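Local coordinates for protein D-galactonate dehydratase family member RspA (Pantoea ananatis, PDB 3T6C) that dehydrates D-gluconate to 2-dehydro-3-deoxy-D-gluconate with low activity in vitro, using one magnesium ion per subunit, as a member of the enolase superfamily, at residues Leu27-Lys33 against Val47-Glu53. Sequence-based numbering, arbitrary orientation.
Sequences LFITNVK and VKIETNE
With CG of both Phe-28 (chi1 58°) and Asn-52 (chi1 58°) tucked between backbone N and carbonyl carbon, the asparagine amide stacks over one face of the phenyl ring, the two planes 20° apart. Asn-52 CB also lies over that face, 3.9 Å from the Phe-28 ring centroid, as a CH-pi contact. Asparagine suits the position just past the strand, since its amide oxygen can probably stand in for a backbone carbonyl: Phe-28 N donates to Asn-52 OD1 at 2.9 Å, approaching from above the carbonyl plane.

Further along, strands 29-33 and 47-51 run antiparallel. A classic beta bulge sets two residues, Thr-30 and Asn-31, against the single Glu-50: Thr-30 N donates to Glu-50 O, and Glu-50 N to Asn-31 O, both at 2.9 Å. Past the bulge the regular register returns with Val-32 opposite Ile-49, a non-hydrogen-bonded pair, and then Lys-33 and Lys-48, joined by two backbone bonds. Water links Thr-30 OG1 to Thr-51 O, and a second water accepts from Asn-31 ND2 (2.7 Å) while donating to Lys-48 O.

Branched aliphatic residues fit the face turned to helices 68-83 and 108-129: Ile-29 CG2 meets Ile-49 CG2 at 3.8 Å, and Val-32 lies alongside Ile-49, CG2 against CG1. On the other face, Lys-33 and Lys-48 extend side by side, and both ammonium groups form salt bridges to Glu-412, whose carboxylate they share.

The chemistry is thus that of an amphipathic hairpin in the N-terminal domain, away from the active site: apolar residues pack against the helices, while the opposite face carries a water-bridged asparagine and the lysine–glutamate salt bridges.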
ATOM      1  N   LEU A  27      33.918 -28.698 -28.622  1.00 22.98           N
ATOM      2  CA  LEU A  27      34.897 -28.435 -27.556  1.00 17.12           C
ATOM      3  C   LEU A  27      34.404 -29.067 -26.276  1.00 12.22           C
ATOM      4  O   LEU A  27      33.200 -29.220 -26.057  1.00 14.38           O
ATOM      5  CB  LEU A  27      35.024 -26.933 -27.258  1.00 14.92           C
ATOM      6  CG  LEU A  27      35.548 -26.075 -28.395  1.00 19.47           C
ATOM      7  CD1 LEU A  27      35.392 -24.581 -28.099  1.00 18.30           C
ATOM      8  CD2 LEU A  27      37.008 -26.416 -28.659  1.00 17.51           C
ATOM      9  N   PHE A  28      35.342 -29.401 -25.408  1.00 11.30           N
ATOM     10  CA  PHE A  28      35.028 -29.825 -24.043  1.00 10.98           C
ATOM     11  C   PHE A  28      36.125 -29.350 -23.105  1.00 10.26           C
ATOM     12  O   PHE A  28      37.248 -29.049 -23.552  1.00 10.79           O
ATOM     13  CB  PHE A  28      34.824 -31.359 -23.920  1.00 11.18           C
ATOM     14  CG  PHE A  28      35.979 -32.169 -24.358  1.00 14.34           C
ATOM     15  CD1 PHE A  28      36.080 -32.606 -25.674  1.00 15.87           C
ATOM     16  CD2 PHE A  28      36.957 -32.548 -23.451  1.00 12.69           C
ATOM     17  CE1 PHE A  28      37.166 -33.375 -26.086  1.00 19.73           C
ATOM     18  CE2 PHE A  28      38.031 -33.344 -23.873  1.00 15.68           C
ATOM     19  CZ  PHE A  28      38.129 -33.739 -25.161  1.00 15.16           C
ATOM     20  N   ILE A  29      35.760 -29.146 -21.838  1.00 10.81           N
ATOM     21  CA  ILE A  29      36.690 -28.618 -20.836  1.00  9.08           C
ATOM     22  C   ILE A  29      37.619 -29.744 -20.359  1.00 10.72           C
ATOM     23  O   ILE A  29      37.196 -30.875 -20.063  1.00 11.92           O
ATOM     24  CB  ILE A  29      35.870 -28.091 -19.638  1.00  8.37           C
ATOM     25  CG1 ILE A  29      35.040 -26.869 -20.116  1.00 10.51           C
ATOM     26  CG2 ILE A  29      36.790 -27.755 -18.482  1.00 11.15           C
ATOM     27  CD1 ILE A  29      34.062 -26.346 -19.051  1.00 12.23           C
ATOM     28  N   THR A  30      38.926 -29.486 -20.477  1.00 10.60           N
ATOM     29  CA  THR A  30      39.903 -30.466 -20.038  1.00 10.14           C
ATOM     30  C   THR A  30      40.590 -30.240 -18.691  1.00 11.44           C
ATOM     31  O   THR A  30      41.079 -31.204 -18.073  1.00 14.41           O
ATOM     32  CB  THR A  30      40.994 -30.582 -21.093  1.00 11.91           C
ATOM     33  OG1 THR A  30      41.629 -29.309 -21.288  1.00 12.81           O
ATOM     34  CG2 THR A  30      40.408 -31.075 -22.424  1.00 13.87           C
ATOM     35  N   ASN A  31      40.611 -28.988 -18.251  1.00 12.30           N
ATOM     36  CA  ASN A  31      41.299 -28.653 -16.994  1.00 11.19           C
ATOM     37  C   ASN A  31      40.747 -27.346 -16.493  1.00 11.45           C
ATOM     38  O   ASN A  31      40.442 -26.510 -17.299  1.00 12.91           O
ATOM     39  CB  ASN A  31      42.829 -28.521 -17.265  1.00 12.19           C
ATOM     40  CG  ASN A  31      43.658 -28.525 -15.977  1.00 25.29           C
ATOM     41  OD1 ASN A  31      43.890 -29.588 -15.386  1.00 36.09           O
ATOM     42  ND2 ASN A  31      44.133 -27.355 -15.552  1.00 29.72           N
ATOM     43  N   VAL A  32      40.677 -27.166 -15.183  1.00 11.60           N
ATOM     44  CA  VAL A  32      40.282 -25.898 -14.590  1.00 12.58           C
ATOM     45  C   VAL A  32      41.262 -25.657 -13.489  1.00 18.24           C
ATOM     46  O   VAL A  32      41.444 -26.523 -12.610  1.00 17.10           O
ATOM     47  CB  VAL A  32      38.851 -25.943 -13.986  1.00  9.93           C
ATOM     48  CG1 VAL A  32      38.505 -24.603 -13.222  1.00 11.46           C
ATOM     49  CG2 VAL A  32      37.847 -26.270 -15.096  1.00 12.63           C
ATOM     50  N   LYS A  33      41.888 -24.487 -13.490  1.00 14.49           N
ATOM     51  CA  LYS A  33      42.760 -24.180 -12.352  1.00 21.50           C
ATOM     52  C   LYS A  33      42.647 -22.769 -11.801  1.00 16.94           C
ATOM     53  O   LYS A  33      42.170 -21.863 -12.457  1.00 14.42           O
ATOM     54  CB  LYS A  33      44.190 -24.464 -12.681  1.00 23.01           C
ATOM     55  CG  LYS A  33      44.787 -23.478 -13.592  1.00 19.88           C
ATOM     56  CD  LYS A  33      46.272 -23.786 -13.637  1.00 31.04           C
ATOM     57  CE  LYS A  33      46.889 -23.184 -14.822  1.00 32.52           C
ATOM     58  NZ  LYS A  33      48.152 -23.911 -15.216  1.00 31.49           N
ATOM     59  N   VAL A  47      40.874 -17.671 -12.554  1.00  9.74           N
ATOM     60  CA  VAL A  47      40.613 -19.014 -13.037  1.00 10.03           C
ATOM     61  C   VAL A  47      41.042 -19.146 -14.498  1.00 10.89           C
ATOM     62  O   VAL A  47      40.827 -18.236 -15.309  1.00 10.20           O
ATOM     63  CB  VAL A  47      39.107 -19.286 -12.935  1.00 10.94           C
ATOM     64  CG1 VAL A  47      38.700 -20.518 -13.738  1.00 12.46           C
ATOM     65  CG2 VAL A  47      38.735 -19.481 -11.430  1.00 11.52           C
ATOM     66  N   LYS A  48      41.684 -20.272 -14.823  1.00 10.24           N
ATOM     67  CA  LYS A  48      41.974 -20.610 -16.239  1.00  9.63           C
ATOM     68  C   LYS A  48      41.273 -21.921 -16.603  1.00 11.97           C
ATOM     69  O   LYS A  48      41.502 -22.943 -15.946  1.00 13.77           O
ATOM     70  CB  LYS A  48      43.503 -20.744 -16.480  1.00 11.16           C
ATOM     71  CG  LYS A  48      43.836 -21.041 -17.949  1.00 12.23           C
ATOM     72  CD  LYS A  48      45.348 -20.729 -18.094  1.00 17.00           C
ATOM     73  CE  LYS A  48      45.855 -20.843 -19.483  1.00 24.38           C
ATOM     74  NZ  LYS A  48      47.349 -20.513 -19.472  1.00 17.52           N
ATOM     75  N   ILE A  49      40.410 -21.903 -17.625  1.00 10.86           N
ATOM     76  CA  ILE A  49      39.741 -23.098 -18.106  1.00 11.62           C
ATOM     77  C   ILE A  49      40.344 -23.514 -19.459  1.00 10.69           C
ATOM     78  O   ILE A  49      40.297 -22.748 -20.408  1.00 11.34           O
ATOM     79  CB  ILE A  49      38.237 -22.867 -18.296  1.00  9.71           C
ATOM     80  CG1 ILE A  49      37.577 -22.544 -16.951  1.00  9.39           C
ATOM     81  CG2 ILE A  49      37.611 -24.124 -18.964  1.00  9.18           C
ATOM     82  CD1 ILE A  49      36.063 -22.361 -17.055  1.00 10.95           C
ATOM     83  N   GLU A  50      40.945 -24.701 -19.514  1.00 10.45           N
ATOM     84  CA  GLU A  50      41.514 -25.231 -20.759  1.00 11.09           C
ATOM     85  C   GLU A  50      40.506 -26.091 -21.481  1.00 12.16           C
ATOM     86  O   GLU A  50      39.655 -26.734 -20.868  1.00 11.84           O
ATOM     87  CB  GLU A  50      42.786 -26.034 -20.499  1.00 15.81           C
ATOM     88  CG  GLU A  50      43.829 -25.157 -19.900  1.00 22.13           C
ATOM     89  CD  GLU A  50      45.214 -25.722 -19.996  1.00 39.83           C
ATOM     90  OE1 GLU A  50      45.373 -26.966 -20.056  1.00 46.21           O
ATOM     91  OE2 GLU A  50      46.142 -24.904 -20.028  1.00 40.07           O
ATOM     92  N   THR A  51      40.574 -26.046 -22.813  1.00 12.93           N
ATOM     93  CA  THR A  51      39.760 -26.936 -23.656  1.00 13.01           C
ATOM     94  C   THR A  51      40.630 -27.929 -24.431  1.00 13.79           C
ATOM     95  O   THR A  51      41.873 -27.937 -24.340  1.00 16.53           O
ATOM     96  CB  THR A  51      38.934 -26.171 -24.656  1.00 13.36           C
ATOM     97  OG1 THR A  51      39.782 -25.657 -25.705  1.00 14.50           O
ATOM     98  CG2 THR A  51      38.237 -24.971 -23.980  1.00 14.25           C
ATOM     99  N   ASN A  52      39.971 -28.733 -25.241  1.00 11.00           N
ATOM    100  CA  ASN A  52      40.694 -29.692 -26.066  1.00 12.53           C
ATOM    101  C   ASN A  52      41.316 -29.083 -27.300  1.00 15.32           C
ATOM    102  O   ASN A  52      42.069 -29.770 -28.005  1.00 20.88           O
ATOM    103  CB  ASN A  52      39.778 -30.839 -26.484  1.00 12.95           C
ATOM    104  CG  ASN A  52      38.575 -30.347 -27.223  1.00 14.26           C
ATOM    105  OD1 ASN A  52      37.919 -29.397 -26.792  1.00 14.28           O
ATOM    106  ND2 ASN A  52      38.278 -30.964 -28.367  1.00 18.81           N
ATOM    107  N   GLU A  53      41.032 -27.815 -27.569  1.00 15.15           N
ATOM    108  CA  GLU A  53      41.612 -27.170 -28.756  1.00 18.20           C
ATOM    109  C   GLU A  53      42.891 -26.505 -28.320  1.00 22.91           C
ATOM    110  O   GLU A  53      42.869 -25.640 -27.454  1.00 19.00           O
ATOM    111  CB  GLU A  53      40.648 -26.144 -29.346  1.00 16.62           C
ATOM    112  CG  GLU A  53      41.306 -25.297 -30.402  1.00 24.87           C
ATOM    113  CD  GLU A  53      40.327 -24.523 -31.283  1.00 45.74           C
ATOM    114  OE1 GLU A  53      39.220 -25.041 -31.576  1.00 53.39           O
ATOM    115  OE2 GLU A  53      40.680 -23.387 -31.693  1.00 51.04           O
TER
HETATM  116  O   HOH W   1      43.963 -29.670 -22.781  1.00 30.80           O
HETATM  117  O   HOH W   2      43.440 -24.886 -16.485  1.00 24.95           O